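Local atomic coordinates of inulin fructotransferase (Bacillus sp. snu-7, PDB entry 2INV), a protein that acts as an inulin fructotransferase, a lyase that splits difructose units off inulin by intramolecular fructosyl transfer and releases them as a cyclic difructose dianhydride. Residues A[88-92]-A[93-97]; A[96-100]-A[101-105]; A[218-222]-A[223-227]; A[302-305]-A[306-309]. One frame throughout, in Å; residues are numbered along the deposited sequence.

Contact 1. Residues A[88-92]-A[93-97]; sequences GFFSR and SILDN. With FRU (beta-D-fructofuranose), chain D.
S91 and I94 meet at the start of a short helix, where S91 OG accepts a hydrogen bond from the backbone N of I94 at 3.2 Å. A chi1 of 178° swings the hydroxyl to the side of its carbonyl carbon, back over the first turn, and so caps the helix. The same oxygen also bonds to E204 OE2, while E204 OE1 pairs with the N of S93, so one carboxylate is tied to the capping serine and to the backbone of S93. S91 O accepts a weak hydrogen bond from L95 N at 3.3 Å, and R92 O is gripped more firmly by D96 N at 2.9 Å. This helix, 92-96, belongs to a loop that leaves the right-handed parallel beta-helix after strand 80-84 and forms part of the glycan pocket. There S93 OG is hydrogen-bonded at 2.7 Å to O1 of a bound fructose, which is also bonded to E204. At the other end of the helix N97 folds back, its ND2 giving a 2.9 Å bond to S93 O as well as bonding to N155. The extended R92 chain puts its NE in a salt bridge with D146. Its NH1 donates in the guanidinium plane to a water 3.0 Å away, which in turn donates weakly to D96 OD2, an oxygen also bonded to the hydroxyl of Y182. L95 CD2 sits at the ring edge of F90, 4.1 Å from CE1.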
loop_
_atom_site.group_PDB
_atom_site.type_symbol
_atom_site.label_atom_id
_atom_site.label_comp_id
_atom_site.label_asym_id
_atom_site.label_seq_id
_atom_site.Cartn_x
_atom_site.Cartn_y
_atom_site.Cartn_z
ATOM N N GLY A 88 16.380 -1.379 10.655
ATOM C CA GLY A 88 17.732 -0.879 10.837
ATOM C C GLY A 88 18.632 -0.759 9.623
ATOM O O GLY A 88 19.809 -1.114 9.695
ATOM N N PHE A 89 18.123 -0.251 8.507
ATOM C CA PHE A 89 18.997 -0.138 7.349
ATOM C C PHE A 89 20.080 0.915 7.553
ATOM O O PHE A 89 19.904 1.907 8.273
ATOM C CB PHE A 89 18.226 0.171 6.064
ATOM C CG PHE A 89 19.113 0.280 4.851
ATOM C CD1 PHE A 89 19.693 1.493 4.505
ATOM C CD2 PHE A 89 19.419 -0.849 4.094
ATOM C CE1 PHE A 89 20.566 1.589 3.429
ATOM C CE2 PHE A 89 20.296 -0.768 3.009
ATOM C CZ PHE A 89 20.869 0.457 2.680
ATOM N N PHE A 90 21.211 0.669 6.902
ATOM C CA PHE A 90 22.379 1.534 6.953
ATOM C C PHE A 90 23.161 1.230 5.678
ATOM O O PHE A 90 23.425 0.072 5.356
ATOM C CB PHE A 90 23.197 1.214 8.215
ATOM C CG PHE A 90 24.574 1.825 8.243
ATOM C CD1 PHE A 90 25.669 1.140 7.708
ATOM C CD2 PHE A 90 24.792 3.052 8.856
ATOM C CE1 PHE A 90 26.952 1.660 7.788
ATOM C CE2 PHE A 90 26.094 3.586 8.941
ATOM C CZ PHE A 90 27.162 2.892 8.412
ATOM N N SER A 91 23.511 2.285 4.956
ATOM C CA SER A 91 24.225 2.186 3.689
ATOM C C SER A 91 25.677 1.734 3.828
ATOM O O SER A 91 26.572 2.565 3.985
ATOM C CB SER A 91 24.181 3.551 2.985
ATOM O OG SER A 91 24.893 3.531 1.756
ATOM N N ARG A 92 25.918 0.429 3.749
ATOM C CA ARG A 92 27.281 -0.074 3.849
ATOM C C ARG A 92 28.073 0.348 2.624
ATOM O O ARG A 92 29.297 0.479 2.671
ATOM C CB ARG A 92 27.300 -1.600 3.967
ATOM C CG ARG A 92 27.161 -2.113 5.395
ATOM C CD ARG A 92 27.346 -3.617 5.461
ATOM N NE ARG A 92 27.324 -4.138 6.831
ATOM C CZ ARG A 92 28.298 -3.954 7.723
ATOM N NH1 ARG A 92 29.384 -3.259 7.397
ATOM N NH2 ARG A 92 28.193 -4.467 8.942
ATOM N N SER A 93 27.359 0.565 1.527
ATOM C CA SER A 93 27.967 0.980 0.268
ATOM C C SER A 93 28.680 2.316 0.440
ATOM O O SER A 93 29.820 2.472 0.043
ATOM C CB SER A 93 26.890 1.113 -0.815
ATOM O OG SER A 93 27.468 1.301 -2.092
ATOM N N ILE A 94 27.996 3.283 1.034
ATOM C CA ILE A 94 28.597 4.590 1.238
ATOM C C ILE A 94 29.748 4.507 2.245
ATOM O O ILE A 94 30.779 5.146 2.059
ATOM C CB ILE A 94 27.532 5.627 1.667
ATOM C CG1 ILE A 94 26.518 5.788 0.532
ATOM C CG2 ILE A 94 28.194 6.961 1.978
ATOM C CD1 ILE A 94 25.323 6.656 0.862
ATOM N N LEU A 95 29.598 3.704 3.294
ATOM C CA LEU A 95 30.674 3.554 4.274
ATOM C C LEU A 95 31.934 3.023 3.591
ATOM O O LEU A 95 33.028 3.550 3.796
ATOM C CB LEU A 95 30.264 2.593 5.405
ATOM C CG LEU A 95 31.404 2.167 6.340
ATOM C CD1 LEU A 95 31.798 3.322 7.242
ATOM C CD2 LEU A 95 30.960 0.977 7.180
ATOM N N ASP A 96 31.764 1.971 2.790
ATOM C CA ASP A 96 32.862 1.327 2.062
ATOM C C ASP A 96 33.562 2.200 1.036
ATOM O O ASP A 96 34.669 1.892 0.597
ATOM C CB ASP A 96 32.374 0.079 1.321
ATOM C CG ASP A 96 32.354 -1.150 2.190
ATOM O OD1 ASP A 96 33.185 -1.248 3.119
ATOM O OD2 ASP A 96 31.523 -2.048 1.931
ATOM N N ASN A 97 32.904 3.272 0.632
ATOM C CA ASN A 97 33.468 4.160 -0.364
ATOM C C ASN A 97 33.745 5.545 0.205
ATOM O O ASN A 97 33.995 6.502 -0.539
ATOM C CB ASN A 97 32.529 4.229 -1.574
ATOM C CG ASN A 97 32.523 2.930 -2.381
ATOM O OD1 ASN A 97 33.514 2.586 -3.032
ATOM N ND2 ASN A 97 31.411 2.200 -2.330
HETATM C C1 FRU D . 24.920 3.998 -2.970
HETATM C C2 FRU D . 23.376 4.011 -3.341
HETATM C C3 FRU D . 22.647 2.665 -3.065
HETATM C C4 FRU D . 21.586 2.540 -4.181
HETATM C C5 FRU D . 22.229 3.308 -5.299
HETATM C C6 FRU D . 21.187 4.267 -5.895
HETATM O O1 FRU D . 25.562 2.762 -3.380
HETATM O O3 FRU D . 22.216 2.038 -1.882
HETATM O O4 FRU D . 21.256 1.195 -4.476
HETATM O O5 FRU D . 23.408 3.999 -4.755
HETATM O O6 FRU D . 21.605 4.547 -7.168
HETATM O O HOH W 1 30.671 -2.330 4.802
#

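Contact 2. Residues A[96-100]-A[101-105]; sequences DNSNP and TGWQN
P100 lies against W103, its CA above one face of the indole, 3.9 Å from the centroid of the five-membered ring and 17° off the ring normal, a CH-pi contact. W103 holds CG anti to its carbonyl carbon (chi1 -89°), which folds the indole back beneath the proline and brings CZ2 to 3.8 Å from CB of S98. The backbone closes the same fold: W103 N donates to P100 O at 2.9 Å in a type II beta turn whose third position is G102, with the positive phi (77°) that favours glycine there. The turn lies in the surface loop between helix 92-96 and strand 111-115, an excursion from the parallel beta-helix. T101 is held by an Asx turn: OD1 of N99 accepts hydrogen bonds from its backbone N at 3.0 Å and its OG1 at 2.7 Å, two bonds that would help to hold both side chains in place as they run side by side. A water bridges the loop again, donating to N99 O and to T101 O. W103 also packs on L95 of the helix and on P133 of the second subunit, and the following Q104 is hydrogen-bonded to that subunit's A130, D132 and R55.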
loop_
_atom_site.group_PDB
_atom_site.type_symbol
_atom_site.label_atom_id
_atom_site.label_comp_id
_atom_site.label_asym_id
_atom_site.label_seq_id
_atom_site.Cartn_x
_atom_site.Cartn_y
_atom_site.Cartn_z
ATOM N N ASP A 96 31.764 1.971 2.790
ATOM C CA ASP A 96 32.862 1.327 2.062
ATOM C C ASP A 96 33.562 2.200 1.036
ATOM O O ASP A 96 34.669 1.892 0.597
ATOM C CB ASP A 96 32.374 0.079 1.321
ATOM C CG ASP A 96 32.354 -1.150 2.190
ATOM O OD1 ASP A 96 33.185 -1.248 3.119
ATOM O OD2 ASP A 96 31.523 -2.048 1.931
ATOM N N ASN A 97 32.904 3.272 0.632
ATOM C CA ASN A 97 33.468 4.160 -0.364
ATOM C C ASN A 97 33.745 5.545 0.205
ATOM O O ASN A 97 33.995 6.502 -0.539
ATOM C CB ASN A 97 32.529 4.229 -1.574
ATOM C CG ASN A 97 32.523 2.930 -2.381
ATOM O OD1 ASN A 97 33.514 2.586 -3.032
ATOM N ND2 ASN A 97 31.411 2.200 -2.330
ATOM N N SER A 98 33.724 5.637 1.533
ATOM C CA SER A 98 33.980 6.892 2.242
ATOM C C SER A 98 35.076 6.710 3.289
ATOM O O SER A 98 35.597 5.608 3.486
ATOM C CB SER A 98 32.716 7.372 2.958
ATOM O OG SER A 98 31.677 7.646 2.042
ATOM N N ASN A 99 35.431 7.815 3.938
ATOM C CA ASN A 99 36.440 7.829 4.990
ATOM C C ASN A 99 35.733 7.824 6.346
ATOM O O ASN A 99 35.223 8.847 6.794
ATOM C CB ASN A 99 37.325 9.078 4.878
ATOM C CG ASN A 99 38.466 9.086 5.889
ATOM O OD1 ASN A 99 38.358 8.520 6.986
ATOM N ND2 ASN A 99 39.567 9.736 5.525
ATOM N N PRO A 100 35.658 6.650 6.988
ATOM C CA PRO A 100 35.034 6.412 8.295
ATOM C C PRO A 100 35.489 7.225 9.514
ATOM O O PRO A 100 34.853 7.150 10.571
ATOM C CB PRO A 100 35.270 4.923 8.505
ATOM C CG PRO A 100 35.043 4.388 7.150
ATOM C CD PRO A 100 35.763 5.380 6.240
ATOM N N THR A 101 36.562 8.001 9.385
ATOM C CA THR A 101 37.060 8.778 10.526
ATOM C C THR A 101 36.029 9.658 11.234
ATOM O O THR A 101 35.429 10.558 10.635
ATOM C CB THR A 101 38.250 9.674 10.135
ATOM O OG1 THR A 101 39.246 8.885 9.471
ATOM C CG2 THR A 101 38.861 10.296 11.380
ATOM N N GLY A 102 35.843 9.391 12.523
ATOM C CA GLY A 102 34.905 10.166 13.312
ATOM C C GLY A 102 33.452 9.797 13.087
ATOM O O GLY A 102 32.559 10.446 13.631
ATOM N N TRP A 103 33.205 8.772 12.276
ATOM C CA TRP A 103 31.839 8.330 12.005
ATOM C C TRP A 103 31.237 7.741 13.289
ATOM O O TRP A 103 31.886 6.977 14.004
ATOM C CB TRP A 103 31.830 7.296 10.863
ATOM C CG TRP A 103 31.705 7.888 9.454
ATOM C CD1 TRP A 103 32.326 9.006 8.969
ATOM C CD2 TRP A 103 30.932 7.358 8.364
ATOM N NE1 TRP A 103 31.987 9.204 7.650
ATOM C CE2 TRP A 103 31.134 8.209 7.253
ATOM C CE3 TRP A 103 30.091 6.245 8.218
ATOM C CZ2 TRP A 103 30.523 7.983 6.010
ATOM C CZ3 TRP A 103 29.483 6.019 6.983
ATOM C CH2 TRP A 103 29.704 6.887 5.895
ATOM N N GLN A 104 29.993 8.116 13.580
ATOM C CA GLN A 104 29.290 7.670 14.787
ATOM C C GLN A 104 28.598 6.311 14.662
ATOM O O GLN A 104 28.123 5.741 15.650
ATOM C CB GLN A 104 28.289 8.755 15.206
ATOM C CG GLN A 104 28.993 10.075 15.564
ATOM C CD GLN A 104 28.053 11.255 15.687
ATOM O OE1 GLN A 104 27.425 11.465 16.728
ATOM N NE2 GLN A 104 27.955 12.042 14.618
ATOM N N ASN A 105 28.555 5.796 13.439
ATOM C CA ASN A 105 27.947 4.498 13.149
ATOM C C ASN A 105 28.745 3.852 12.020
ATOM O O ASN A 105 29.133 4.535 11.064
ATOM C CB ASN A 105 26.489 4.672 12.697
ATOM C CG ASN A 105 25.584 5.165 13.806
ATOM O OD1 ASN A 105 25.146 4.393 14.660
ATOM N ND2 ASN A 105 25.303 6.464 13.801
HETATM O O HOH W 2 35.199 11.163 8.024
#

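Contact 3. Residues A[218-222]-A[223-227]; sequences TIVSG and NHMGA
V220 holds CG1 anti to its backbone N (chi1 -179°), and M225, present as selenomethionine, bends at chi3 (-137°); together these torsions bring CE of M225 to 3.8 Å from CG1 of V220, the two chains crossing at about a right angle. In the bend between them, N223 has CG beside its backbone N (chi1 -54°), which folds the amide back over the bend at S221 and G222 and sets ND2 3.7 Å from V220 CG1. ND2 also comes within 2.8 Å of S221 O, but the angle is too poor for a hydrogen bond. It is used instead on V197 O, and OD1 accepts from N200 ND2. N200 and N247 occupy the matching bends between the parallel strands that flank 219-221 and 224-226, so the three residues form an asparagine ladder of the kind found inside right-handed parallel beta-helices. N247 continues it, its OD1 accepting from the N of N223 and its ND2 donating to V220 O. G222 makes the bend with a positive phi. M225 is buried in the solenoid interior against I202, C208, V209 and T233, whereas H224 packs on A217 of the second subunit.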
loop_
_atom_site.group_PDB
_atom_site.type_symbol
_atom_site.label_atom_id
_atom_site.label_comp_id
_atom_site.label_asym_id
_atom_site.label_seq_id
_atom_site.Cartn_x
_atom_site.Cartn_y
_atom_site.Cartn_z
ATOM N N THR A 218 0.186 -13.264 -5.935
ATOM C CA THR A 218 1.168 -12.731 -5.015
ATOM C C THR A 218 1.130 -11.211 -5.107
ATOM O O THR A 218 0.759 -10.657 -6.139
ATOM C CB THR A 218 2.570 -13.254 -5.376
ATOM O OG1 THR A 218 2.609 -14.675 -5.182
ATOM C CG2 THR A 218 3.627 -12.597 -4.508
ATOM N N ILE A 219 1.502 -10.544 -4.022
ATOM C CA ILE A 219 1.520 -9.090 -3.989
ATOM C C ILE A 219 2.870 -8.590 -3.523
ATOM O O ILE A 219 3.391 -9.040 -2.502
ATOM C CB ILE A 219 0.459 -8.510 -3.024
ATOM C CG1 ILE A 219 -0.955 -8.847 -3.506
ATOM C CG2 ILE A 219 0.639 -7.004 -2.917
ATOM C CD1 ILE A 219 -2.035 -8.404 -2.550
ATOM N N VAL A 220 3.429 -7.660 -4.286
ATOM C CA VAL A 220 4.709 -7.061 -3.958
ATOM C C VAL A 220 4.481 -5.563 -4.091
ATOM O O VAL A 220 4.478 -5.024 -5.197
ATOM C CB VAL A 220 5.818 -7.512 -4.938
ATOM C CG1 VAL A 220 7.151 -6.888 -4.544
ATOM C CG2 VAL A 220 5.940 -9.030 -4.936
ATOM N N SER A 221 4.268 -4.903 -2.957
ATOM C CA SER A 221 4.004 -3.472 -2.955
ATOM C C SER A 221 4.630 -2.723 -1.785
ATOM O O SER A 221 5.064 -3.331 -0.805
ATOM C CB SER A 221 2.494 -3.231 -2.949
ATOM O OG SER A 221 1.931 -3.621 -1.724
ATOM N N GLY A 222 4.638 -1.395 -1.895
ATOM C CA GLY A 222 5.185 -0.544 -0.849
ATOM C C GLY A 222 6.632 -0.783 -0.450
ATOM O O GLY A 222 7.046 -0.385 0.642
ATOM N N ASN A 223 7.412 -1.404 -1.332
ATOM C CA ASN A 223 8.813 -1.692 -1.034
ATOM C C ASN A 223 9.826 -0.733 -1.667
ATOM O O ASN A 223 9.559 -0.116 -2.701
ATOM C CB ASN A 223 9.173 -3.116 -1.471
ATOM C CG ASN A 223 8.243 -4.165 -0.893
ATOM O OD1 ASN A 223 8.427 -4.479 0.384
ATOM N ND2 ASN A 223 7.365 -4.686 -1.585
ATOM N N HIS A 224 10.991 -0.636 -1.022
ATOM C CA HIS A 224 12.128 0.193 -1.450
ATOM C C HIS A 224 13.210 -0.789 -1.928
ATOM O O HIS A 224 13.745 -1.532 -1.105
ATOM C CB HIS A 224 12.716 0.955 -0.254
ATOM C CG HIS A 224 12.090 2.293 0.022
ATOM N ND1 HIS A 224 12.202 3.365 -0.838
ATOM C CD2 HIS A 224 11.425 2.761 1.108
ATOM C CE1 HIS A 224 11.639 4.432 -0.294
ATOM N NE2 HIS A 224 11.161 4.092 0.887
HETATM N N MSE A 225 13.551 -0.823 -3.216
HETATM C CA MSE A 225 14.587 -1.782 -3.665
HETATM C C MSE A 225 15.714 -1.240 -4.547
HETATM O O MSE A 225 15.502 -0.418 -5.447
HETATM C CB MSE A 225 13.971 -2.961 -4.428
HETATM C CG MSE A 225 13.000 -3.802 -3.612
HETATM SE SE MSE A 225 12.382 -5.292 -4.664
HETATM C CE MSE A 225 10.530 -5.247 -4.193
ATOM N N GLY A 226 16.909 -1.768 -4.296
ATOM C CA GLY A 226 18.104 -1.422 -5.045
ATOM C C GLY A 226 18.976 -2.667 -5.054
ATOM O O GLY A 226 19.402 -3.138 -3.998
ATOM N N ALA A 227 19.241 -3.209 -6.239
ATOM C CA ALA A 227 20.034 -4.435 -6.361
ATOM C C ALA A 227 21.466 -4.243 -6.855
ATOM O O ALA A 227 22.114 -3.228 -6.574
ATOM C CB ALA A 227 19.317 -5.413 -7.272
#

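Contact 4. Residues A[302-305]-A[306-309]; sequences GYPP and FIGR. With FRU (beta-D-fructofuranose), chain D.
F306 and I307 close two successive backbone bonds onto the segment before them, each spanning three residues as in a 3-10 turn. F306 N donates to Y303 O at 2.9 Å, and I307 N reaches P304 O at 2.8 Å. A type II turn follows from F306 to R309, closed by R309 N to F306 O at 3.3 Å, with G308 at phi 98°. Among the apolar contacts, CD2 of Y303 comes to the edge of the F306 ring, in its plane, 3.8 Å from CD2. P305 CD lies over the centre of one face of the Y303 ring. Further out, the extended I307 chain lays CD1 4.0 Å from P304 CG. The sugar is met by van der Waals contact: Y303 CD2 stands 3.8 Å from fructose O1 in the glycan pocket. F306 also makes a cation-pi pair with R252, which itself bonds to the sugar. This loop, hanging between strands 285-299 and 320-323 of the beta-helix, faces helix 92-96, where Y303 touches I94 and F306 touches S93.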
loop_
_atom_site.group_PDB
_atom_site.type_symbol
_atom_site.label_atom_id
_atom_site.label_comp_id
_atom_site.label_asym_id
_atom_site.label_seq_id
_atom_site.Cartn_x
_atom_site.Cartn_y
_atom_site.Cartn_z
ATOM N N GLY A 302 25.213 7.632 -11.199
ATOM C CA GLY A 302 25.617 8.873 -10.562
ATOM C C GLY A 302 26.612 8.806 -9.415
ATOM O O GLY A 302 27.171 9.846 -9.040
ATOM N N TYR A 303 26.858 7.614 -8.873
ATOM C CA TYR A 303 27.809 7.472 -7.768
ATOM C C TYR A 303 29.127 6.913 -8.312
ATOM O O TYR A 303 29.216 5.745 -8.679
ATOM C CB TYR A 303 27.196 6.557 -6.710
ATOM C CG TYR A 303 27.920 6.460 -5.384
ATOM C CD1 TYR A 303 28.337 7.597 -4.688
ATOM C CD2 TYR A 303 28.115 5.215 -4.780
ATOM C CE1 TYR A 303 28.930 7.491 -3.418
ATOM C CE2 TYR A 303 28.694 5.102 -3.518
ATOM C CZ TYR A 303 29.098 6.240 -2.843
ATOM O OH TYR A 303 29.653 6.112 -1.591
ATOM N N PRO A 304 30.165 7.762 -8.374
ATOM C CA PRO A 304 31.522 7.487 -8.855
ATOM C C PRO A 304 32.105 6.075 -8.681
ATOM O O PRO A 304 32.610 5.491 -9.643
ATOM C CB PRO A 304 32.334 8.566 -8.150
ATOM C CG PRO A 304 31.420 9.736 -8.288
ATOM C CD PRO A 304 30.062 9.161 -7.917
ATOM N N PRO A 305 32.074 5.518 -7.459
ATOM C CA PRO A 305 32.615 4.170 -7.256
ATOM C C PRO A 305 32.135 3.166 -8.299
ATOM O O PRO A 305 32.854 2.230 -8.671
ATOM C CB PRO A 305 32.119 3.817 -5.866
ATOM C CG PRO A 305 32.239 5.103 -5.155
ATOM C CD PRO A 305 31.736 6.139 -6.162
ATOM N N PHE A 306 30.923 3.391 -8.791
ATOM C CA PHE A 306 30.304 2.505 -9.769
ATOM C C PHE A 306 30.276 3.023 -11.183
ATOM O O PHE A 306 29.677 2.399 -12.057
ATOM C CB PHE A 306 28.890 2.211 -9.329
ATOM C CG PHE A 306 28.842 1.425 -8.095
ATOM C CD1 PHE A 306 29.132 0.067 -8.123
ATOM C CD2 PHE A 306 28.637 2.046 -6.874
ATOM C CE1 PHE A 306 29.226 -0.659 -6.959
ATOM C CE2 PHE A 306 28.732 1.320 -5.692
ATOM C CZ PHE A 306 29.029 -0.033 -5.737
ATOM N N ILE A 307 30.904 4.162 -11.428
ATOM C CA ILE A 307 30.873 4.655 -12.782
ATOM C C ILE A 307 31.673 3.707 -13.645
ATOM O O ILE A 307 32.721 3.201 -13.240
ATOM C CB ILE A 307 31.420 6.074 -12.890
ATOM C CG1 ILE A 307 30.479 7.017 -12.146
ATOM C CG2 ILE A 307 31.533 6.469 -14.349
ATOM C CD1 ILE A 307 30.942 8.441 -12.093
ATOM N N GLY A 308 31.146 3.443 -14.831
ATOM C CA GLY A 308 31.812 2.555 -15.758
ATOM C C GLY A 308 31.281 1.133 -15.748
ATOM O O GLY A 308 31.659 0.336 -16.603
ATOM N N ARG A 309 30.422 0.793 -14.790
ATOM C CA ARG A 309 29.884 -0.567 -14.733
ATOM C C ARG A 309 28.674 -0.684 -15.654
ATOM O O ARG A 309 28.105 0.328 -16.078
ATOM C CB ARG A 309 29.499 -0.935 -13.295
ATOM C CG ARG A 309 29.732 -2.410 -12.944
ATOM C CD ARG A 309 30.987 -2.659 -12.098
ATOM N NE ARG A 309 30.691 -2.995 -10.705
ATOM C CZ ARG A 309 30.089 -4.124 -10.330
ATOM N NH1 ARG A 309 29.719 -5.021 -11.246
ATOM N NH2 ARG A 309 29.866 -4.368 -9.046
HETATM C C1 FRU D . 24.920 3.998 -2.970
HETATM C C2 FRU D . 23.376 4.011 -3.341
HETATM C C3 FRU D . 22.647 2.665 -3.065
HETATM C C4 FRU D . 21.586 2.540 -4.181
HETATM C C5 FRU D . 22.229 3.308 -5.299
HETATM C C6 FRU D . 21.187 4.267 -5.895
HETATM O O1 FRU D . 25.562 2.762 -3.380
HETATM O O3 FRU D . 22.216 2.038 -1.882
HETATM O O4 FRU D . 21.256 1.195 -4.476
HETATM O O5 FRU D . 23.408 3.999 -4.755
HETATM O O6 FRU D . 21.605 4.547 -7.168
#

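From the N terminus, contact 1 comes first, in the excursion that leaves the beta-helix after strand 80-84. Contact 2 continues it directly, sharing D96 and N97, and turns the chain back to strand 111-115; L95 packs on P100 where the two join. Contact 3 lies in the wall of the solenoid, near the centre of the chain, at the bend between strands 219-221 and 224-226, touching none of the others. Contact 4 sits in a later loop, before strand 320-323. The four follow in series without nesting or crossing, yet contacts 1 and 4 meet in space, flanking one fructose, and N97, shared by contacts 1 and 2, brings both against contact 4. Contacts 1 to 3 also touch the second subunit.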